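Local coordinates for protein endo-1,4-beta-xylanase (Bacteroides thetaiotaomicron VPI-5482, PDB 3KST) that probably hydrolyses glycosidic bonds of xylan-type plant polysaccharides as a calcium-binding family 43 glycoside hydrolase, at residues 101-106 / 126-131; 170-175 / 224-229. All blocks are in the same frame, centred on the assembly; numbering follows the deposited sequence.

Interaction 1 of 2, residues 101-106 / 126-131; sequences EHICVA and EKSIDT
Ile103 and Thr131 meet at the tight end of this contact, where Thr131 CG2 presses against the CB and CG2 side of Ile103, 3.4 Å from Ile103 CB, closer than ordinary van der Waals contact. Ile103 holds CG1 between its backbone N and carbonyl carbon (chi1 56°), which brings Ile103 CG1 to 3.5 Å from Ser128 OG while CG2 turns to Ser128 O and Thr131. Phe145 and Leu143 of strand 141-148 also pack on Ile103. Family 43 enzymes fold as five-bladed beta-propellers, and here the outermost strand of one blade, 102-108, faces the first strand of the next, 129-135. One direct hydrogen bond joins the two segments, Ser128 N to Glu101 O at 2.7 Å, with the donor 40° out of the carbonyl plane. Ser128 OG donates to Glu126 O within its own segment, and a water that accepts from Ile103 N and donates to Glu126 O links the two segments. Toward solvent the fit slackens. Lys127 CA makes a CH-pi contact with one face of the His102 ring, offset toward its rim, 4.3 Å from the centroid, and His102 ND1 bonds to Glu100 O. Beyond it, Glu101 OE1 and Lys127 NZ stay 4.1 Å apart, too far for a salt bridge, and a second water spans them.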
ATOM      1  N   GLU A 101      13.044   0.933  -8.802  1.00  8.75           N
ATOM      2  CA  GLU A 101      13.492   1.085  -7.427  1.00  9.52           C
ATOM      3  C   GLU A 101      13.696   2.552  -6.986  1.00  8.97           C
ATOM      4  O   GLU A 101      14.543   2.814  -6.138  1.00  8.93           O
ATOM      5  CB  GLU A 101      14.737   0.200  -7.134  1.00  8.85           C
ATOM      6  CG  GLU A 101      14.406  -1.300  -7.216  1.00 10.69           C
ATOM      7  CD  GLU A 101      15.606  -2.211  -7.169  1.00 14.11           C
ATOM      8  OE1 GLU A 101      16.554  -2.016  -7.969  1.00 12.26           O
ATOM      9  OE2 GLU A 101      15.573  -3.160  -6.360  1.00 18.02           O
ATOM     10  N   HIS A 102      12.910   3.475  -7.552  1.00  9.10           N
ATOM     11  CA  HIS A 102      12.894   4.891  -7.133  1.00  8.98           C
ATOM     12  C   HIS A 102      11.443   5.254  -6.889  1.00  9.28           C
ATOM     13  O   HIS A 102      10.536   4.642  -7.488  1.00  9.83           O
ATOM     14  CB  HIS A 102      13.543   5.819  -8.173  1.00  8.22           C
ATOM     15  CG  HIS A 102      15.004   5.583  -8.319  1.00 11.15           C
ATOM     16  ND1 HIS A 102      15.518   4.521  -9.023  1.00 11.56           N
ATOM     17  CD2 HIS A 102      16.066   6.248  -7.801  1.00 12.79           C
ATOM     18  CE1 HIS A 102      16.841   4.551  -8.958  1.00 13.05           C
ATOM     19  NE2 HIS A 102      17.197   5.587  -8.220  1.00 14.02           N
ATOM     20  N   ILE A 103      11.210   6.238  -6.030  1.00  8.45           N
ATOM     21  CA  ILE A 103       9.841   6.681  -5.711  1.00  8.13           C
ATOM     22  C   ILE A 103       9.448   7.873  -6.572  1.00  8.57           C
ATOM     23  O   ILE A 103      10.253   8.784  -6.770  1.00  9.37           O
ATOM     24  CB  ILE A 103       9.635   6.960  -4.225  1.00  9.23           C
ATOM     25  CG1 ILE A 103      10.633   7.983  -3.658  1.00  8.61           C
ATOM     26  CG2 ILE A 103       9.815   5.638  -3.468  1.00  8.94           C
ATOM     27  CD1 ILE A 103      10.326   8.416  -2.244  1.00 10.45           C
ATOM     28  N   CYS A 104       8.198   7.853  -7.014  1.00  9.81           N
ATOM     29  CA  CYS A 104       7.647   8.783  -7.986  1.00  9.38           C
ATOM     30  C   CYS A 104       6.225   9.186  -7.702  1.00  9.98           C
ATOM     31  O   CYS A 104       5.478   8.471  -7.012  1.00 10.22           O
ATOM     32  CB  CYS A 104       7.627   8.094  -9.360  1.00  9.38           C
ATOM     33  SG  CYS A 104       9.196   7.527 -10.009  1.00 12.15           S
ATOM     34  N   VAL A 105       5.822  10.303  -8.319  1.00 10.12           N
ATOM     35  CA  VAL A 105       4.461  10.791  -8.198  1.00 10.31           C
ATOM     36  C   VAL A 105       3.966  11.319  -9.543  1.00 10.51           C
ATOM     37  O   VAL A 105       4.712  12.023 -10.254  1.00 11.05           O
ATOM     38  CB  VAL A 105       4.312  11.871  -7.061  1.00  9.69           C
ATOM     39  CG1 VAL A 105       5.228  13.067  -7.284  1.00 12.17           C
ATOM     40  CG2 VAL A 105       2.846  12.318  -6.889  1.00 10.23           C
ATOM     41  N   ALA A 106       2.732  10.933  -9.870  1.00 10.39           N
ATOM     42  CA  ALA A 106       2.004  11.353 -11.067  1.00  9.85           C
ATOM     43  C   ALA A 106       0.652  11.869 -10.630  1.00  9.94           C
ATOM     44  O   ALA A 106       0.230  11.661  -9.481  1.00 10.02           O
ATOM     45  CB  ALA A 106       1.831  10.161 -12.050  1.00 10.54           C
ATOM     46  N   GLU A 126      17.926   8.774  -4.392  1.00 12.81           N
ATOM     47  CA  GLU A 126      18.254   7.497  -3.726  1.00 12.24           C
ATOM     48  C   GLU A 126      17.194   6.451  -3.992  1.00 11.57           C
ATOM     49  O   GLU A 126      16.008   6.770  -3.890  1.00  9.76           O
ATOM     50  CB  GLU A 126      18.355   7.638  -2.204  1.00 12.27           C
ATOM     51  CG  GLU A 126      18.905   6.373  -1.502  1.00 14.85           C
ATOM     52  CD  GLU A 126      19.139   6.559  -0.011  1.00 15.79           C
ATOM     53  OE1 GLU A 126      19.761   7.575   0.389  1.00 15.94           O
ATOM     54  OE2 GLU A 126      18.697   5.699   0.796  1.00 15.66           O
ATOM     55  N   LYS A 127      17.654   5.220  -4.243  1.00 10.96           N
ATOM     56  CA  LYS A 127      16.778   4.058  -4.437  1.00 11.59           C
ATOM     57  C   LYS A 127      15.812   3.930  -3.245  1.00 10.03           C
ATOM     58  O   LYS A 127      16.190   4.050  -2.080  1.00  9.94           O
ATOM     59  CB  LYS A 127      17.553   2.757  -4.605  1.00 11.99           C
ATOM     60  CG  LYS A 127      18.256   2.551  -5.925  1.00 14.52           C
ATOM     61  CD  LYS A 127      18.831   1.137  -6.012  1.00 16.61           C
ATOM     62  CE  LYS A 127      19.833   0.992  -7.159  1.00 18.47           C
ATOM     63  NZ  LYS A 127      20.323  -0.403  -7.341  1.00 19.19           N
ATOM     64  N   SER A 128      14.540   3.704  -3.555  1.00  8.97           N
ATOM     65  CA  SER A 128      13.506   3.647  -2.546  1.00  9.29           C
ATOM     66  C   SER A 128      12.240   3.124  -3.162  1.00  8.60           C
ATOM     67  O   SER A 128      12.009   3.332  -4.343  1.00  8.58           O
ATOM     68  CB  SER A 128      13.267   5.025  -1.840  1.00  9.58           C
ATOM     69  OG  SER A 128      13.430   6.163  -2.701  1.00 12.42           O
ATOM     70  N   ILE A 129      11.408   2.507  -2.329  1.00  9.12           N
ATOM     71  CA  ILE A 129      10.153   1.948  -2.784  1.00  8.58           C
ATOM     72  C   ILE A 129       9.037   2.080  -1.745  1.00  8.76           C
ATOM     73  O   ILE A 129       9.245   2.568  -0.606  1.00  8.03           O
ATOM     74  CB  ILE A 129      10.343   0.441  -3.137  1.00  8.45           C
ATOM     75  CG1 ILE A 129      10.839  -0.355  -1.915  1.00  8.13           C
ATOM     76  CG2 ILE A 129      11.283   0.271  -4.352  1.00  8.74           C
ATOM     77  CD1 ILE A 129      10.952  -1.834  -2.156  1.00  8.94           C
ATOM     78  N   ASP A 130       7.838   1.645  -2.142  1.00  8.41           N
ATOM     79  CA  ASP A 130       6.699   1.505  -1.222  1.00  8.28           C
ATOM     80  C   ASP A 130       6.174   2.808  -0.562  1.00  8.56           C
ATOM     81  O   ASP A 130       5.832   2.852   0.615  1.00  8.27           O
ATOM     82  CB  ASP A 130       6.961   0.396  -0.170  1.00  9.27           C
ATOM     83  CG  ASP A 130       7.158  -0.965  -0.777  1.00  9.05           C
ATOM     84  OD1 ASP A 130       7.244  -1.072  -2.003  1.00  9.15           O
ATOM     85  OD2 ASP A 130       7.175  -1.946  -0.004  1.00  9.48           O
ATOM     86  N   THR A 131       6.087   3.840  -1.382  1.00  9.11           N
ATOM     87  CA  THR A 131       5.524   5.119  -0.975  1.00  9.84           C
ATOM     88  C   THR A 131       4.128   4.983  -0.330  1.00  9.85           C
ATOM     89  O   THR A 131       3.278   4.230  -0.815  1.00 10.48           O
ATOM     90  CB  THR A 131       5.296   6.043  -2.175  1.00  9.57           C
ATOM     91  OG1 THR A 131       4.534   5.350  -3.175  1.00 11.02           O
ATOM     92  CG2 THR A 131       6.587   6.538  -2.754  1.00 11.43           C
TER
HETATM   93  O   HOH W   1      18.235  -0.967  -9.568  1.00 24.06           O
HETATM   94  O   HOH W   2      13.639   7.747  -5.414  1.00 10.97           O

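Interaction 2 of 2, residues 170-175 / 224-229; sequences TLNQCI and TPMGPW
The seam between two neighbouring propeller blades is closed here by Met226 and Trp229, from the turn-bearing loop 224-229, which pack against the edge strand 172-175. Met226, a selenomethionine in the crystal, reaches Thr170 and Asn172: its SE lies 3.4 Å from Thr170 O, and its CE is equally close to Asn172 ND2. The Asn172 and Met226 side chains cross at about a right angle, and the bend at chi3 (-63°) turns the methyl back to the amide. Asn172 ND2 also donates to Thr170 O at 2.9 Å, the acceptor lying 28° out of the Asn172 amide plane. Replacing Asn172 by an alanine removes this bond and the amide beside Met226, and is likely to leave the selenomethionine end freer to turn. A type I turn from Thr224 to Gly227 presents Met226; within it Thr224 OG1 accepts from Met226 N, an ST turn, and donates to Gly227 O. Farther along, Cys174 and Ile175 both face Ile154 in a classic beta bulge, and each touches Trp229. Cys174 CB lies 3.6 Å from Trp229 NE1, while Cys174 SG stands obliquely to the five-membered ring, 4.6 Å from its centroid. Ile175 CD1 meets Trp229 CB at 4.0 Å. Leu203 of strand 200-207 touches both Cys174 and Trp229.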
ATOM      1  N   THR A 170      14.226  16.470   7.247  1.00 10.95           N
ATOM      2  CA  THR A 170      13.227  15.866   8.141  1.00 11.30           C
ATOM      3  C   THR A 170      13.274  14.315   8.137  1.00 11.75           C
ATOM      4  O   THR A 170      12.461  13.696   8.834  1.00 12.22           O
ATOM      5  CB  THR A 170      11.799  16.339   7.822  1.00 11.80           C
ATOM      6  OG1 THR A 170      11.383  15.797   6.566  1.00  9.55           O
ATOM      7  CG2 THR A 170      11.728  17.884   7.805  1.00 14.09           C
ATOM      8  N   LEU A 171      14.212  13.706   7.393  1.00 11.10           N
ATOM      9  CA  LEU A 171      14.369  12.233   7.387  1.00 10.18           C
ATOM     10  C   LEU A 171      14.440  11.662   8.802  1.00 10.45           C
ATOM     11  O   LEU A 171      15.180  12.176   9.654  1.00 10.61           O
ATOM     12  CB  LEU A 171      15.578  11.744   6.593  1.00  9.74           C
ATOM     13  CG  LEU A 171      15.382  11.700   5.084  1.00  8.00           C
ATOM     14  CD1 LEU A 171      16.690  11.717   4.333  1.00 11.60           C
ATOM     15  CD2 LEU A 171      14.514  10.419   4.725  1.00  7.83           C
ATOM     16  N   ASN A 172      13.619  10.645   9.029  1.00 10.76           N
ATOM     17  CA  ASN A 172      13.540   9.892  10.285  1.00 11.17           C
ATOM     18  C   ASN A 172      13.368   8.411  10.003  1.00 12.17           C
ATOM     19  O   ASN A 172      12.611   8.026   9.098  1.00 12.13           O
ATOM     20  CB  ASN A 172      12.354  10.366  11.130  1.00 10.98           C
ATOM     21  CG  ASN A 172      12.690  11.547  12.003  1.00 12.56           C
ATOM     22  OD1 ASN A 172      13.214  11.380  13.105  1.00 13.19           O
ATOM     23  ND2 ASN A 172      12.337  12.747  11.545  1.00 10.81           N
ATOM     24  N   GLN A 173      14.026   7.590  10.803  1.00 11.26           N
ATOM     25  CA  GLN A 173      13.942   6.146  10.682  1.00 11.48           C
ATOM     26  C   GLN A 173      12.784   5.602  11.529  1.00 11.53           C
ATOM     27  O   GLN A 173      12.727   5.839  12.756  1.00 11.67           O
ATOM     28  CB  GLN A 173      15.265   5.488  11.077  1.00 11.10           C
ATOM     29  CG  GLN A 173      15.165   3.965  11.044  1.00 11.03           C
ATOM     30  CD  GLN A 173      16.473   3.323  11.313  1.00 12.91           C
ATOM     31  OE1 GLN A 173      17.416   3.503  10.561  1.00 12.30           O
ATOM     32  NE2 GLN A 173      16.528   2.506  12.369  1.00 17.33           N
ATOM     33  N   CYS A 174      11.909   4.809  10.894  1.00 12.19           N
ATOM     34  CA  CYS A 174      10.702   4.288  11.554  1.00 11.98           C
ATOM     35  C   CYS A 174      10.810   2.831  12.061  1.00 11.74           C
ATOM     36  O   CYS A 174      10.739   2.593  13.262  1.00 11.85           O
ATOM     37  CB  CYS A 174       9.453   4.402  10.650  1.00 12.02           C
ATOM     38  SG  CYS A 174       9.176   6.058   9.907  1.00 16.10           S
ATOM     39  N   ILE A 175      10.950   1.882  11.131  1.00 11.69           N
ATOM     40  CA  ILE A 175      10.885   0.451  11.438  1.00 11.99           C
ATOM     41  C   ILE A 175      11.884  -0.397  10.624  1.00 12.22           C
ATOM     42  O   ILE A 175      12.013  -0.218   9.418  1.00 11.73           O
ATOM     43  CB  ILE A 175       9.448  -0.096  11.108  1.00 12.17           C
ATOM     44  CG1 ILE A 175       8.324   0.605  11.904  1.00 13.75           C
ATOM     45  CG2 ILE A 175       9.377  -1.597  11.311  1.00 11.08           C
ATOM     46  CD1 ILE A 175       8.430   0.417  13.357  1.00 13.67           C
ATOM     47  N   THR A 224       3.852  10.945  17.596  1.00 14.13           N
ATOM     48  CA  THR A 224       4.160  11.866  16.494  1.00 13.67           C
ATOM     49  C   THR A 224       4.164  11.103  15.156  1.00 13.31           C
ATOM     50  O   THR A 224       4.377   9.896  15.153  1.00 12.51           O
ATOM     51  CB  THR A 224       5.527  12.632  16.738  1.00 14.08           C
ATOM     52  OG1 THR A 224       6.572  12.121  15.900  1.00 14.16           O
ATOM     53  CG2 THR A 224       5.949  12.600  18.230  1.00 16.19           C
ATOM     54  N   PRO A 225       3.950  11.802  14.021  1.00 13.60           N
ATOM     55  CA  PRO A 225       3.991  11.128  12.715  1.00 13.16           C
ATOM     56  C   PRO A 225       5.381  10.573  12.337  1.00 13.40           C
ATOM     57  O   PRO A 225       5.458   9.682  11.491  1.00 13.42           O
ATOM     58  CB  PRO A 225       3.549  12.225  11.716  1.00 13.18           C
ATOM     59  CG  PRO A 225       3.224  13.432  12.526  1.00 13.41           C
ATOM     60  CD  PRO A 225       3.917  13.266  13.848  1.00 12.95           C
HETATM   61  N   MSE A 226       6.450  11.070  12.964  1.00 13.82           N
HETATM   62  CA  MSE A 226       7.800  10.603  12.654  1.00 14.64           C
HETATM   63  C   MSE A 226       8.474   9.942  13.862  1.00 14.95           C
HETATM   64  O   MSE A 226       9.679  10.037  14.025  1.00 16.65           O
HETATM   65  CB  MSE A 226       8.622  11.731  12.058  1.00 15.05           C
HETATM   66  CG  MSE A 226       7.988  12.353  10.838  1.00 14.27           C
HETATM   67 SE   MSE A 226       9.204  13.420   9.840  0.75 14.56          SE
HETATM   68  CE  MSE A 226       9.543  14.721  11.220  1.00 11.26           C
ATOM     69  N   GLY A 227       7.686   9.245  14.682  1.00 14.09           N
ATOM     70  CA  GLY A 227       8.219   8.486  15.786  1.00 13.38           C
ATOM     71  C   GLY A 227       8.509   9.270  17.049  1.00 13.38           C
ATOM     72  O   GLY A 227       8.003  10.399  17.178  1.00 12.69           O
ATOM     73  N   PRO A 228       9.241   8.648  18.006  1.00 14.05           N
ATOM     74  CA  PRO A 228       9.739   7.251  17.947  1.00 14.20           C
ATOM     75  C   PRO A 228       8.614   6.195  18.041  1.00 14.41           C
ATOM     76  O   PRO A 228       7.526   6.491  18.525  1.00 14.37           O
ATOM     77  CB  PRO A 228      10.700   7.162  19.133  1.00 15.01           C
ATOM     78  CG  PRO A 228      10.180   8.195  20.081  1.00 14.24           C
ATOM     79  CD  PRO A 228       9.779   9.334  19.193  1.00 14.91           C
ATOM     80  N   TRP A 229       8.907   4.984  17.589  1.00 15.15           N
ATOM     81  CA  TRP A 229       7.907   3.925  17.418  1.00 14.69           C
ATOM     82  C   TRP A 229       8.042   2.710  18.328  1.00 14.52           C
ATOM     83  O   TRP A 229       9.163   2.202  18.506  1.00 15.94           O
ATOM     84  CB  TRP A 229       7.951   3.411  15.978  1.00 13.98           C
ATOM     85  CG  TRP A 229       7.807   4.479  14.984  1.00 14.48           C
ATOM     86  CD1 TRP A 229       8.801   5.219  14.418  1.00 13.21           C
ATOM     87  CD2 TRP A 229       6.582   4.968  14.449  1.00 12.24           C
ATOM     88  NE1 TRP A 229       8.271   6.127  13.531  1.00 14.76           N
ATOM     89  CE2 TRP A 229       6.906   6.011  13.549  1.00 12.66           C
ATOM     90  CE3 TRP A 229       5.228   4.636  14.651  1.00 13.16           C
ATOM     91  CZ2 TRP A 229       5.928   6.716  12.839  1.00 11.33           C
ATOM     92  CZ3 TRP A 229       4.255   5.343  13.961  1.00 12.41           C
ATOM     93  CH2 TRP A 229       4.607   6.385  13.068  1.00 10.21           C
TER

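Both interactions reach the four-stranded sheet 129-135, 141-148, 152-158, 172-175, from its two outermost strands: interaction 1 uses strand 129-135, interaction 2 strand 172-175. They therefore join one blade to its neighbour on each side. Their centres lie 18 Å apart, with nearest atoms about 6 Å from each other and no direct touch. Interaction 1 is the closer to the probable active site: it contains Asp130, predicted to tune the proton donor, and the Ile129 side chain is about 4 Å from that of Glu190, the predicted donor. The Thr131 side chain lies about 7 Å from the bound calcium. In interaction 2, the Ile175 side chain is about 9 Å from that of Glu190 and about 14 Å from the calcium.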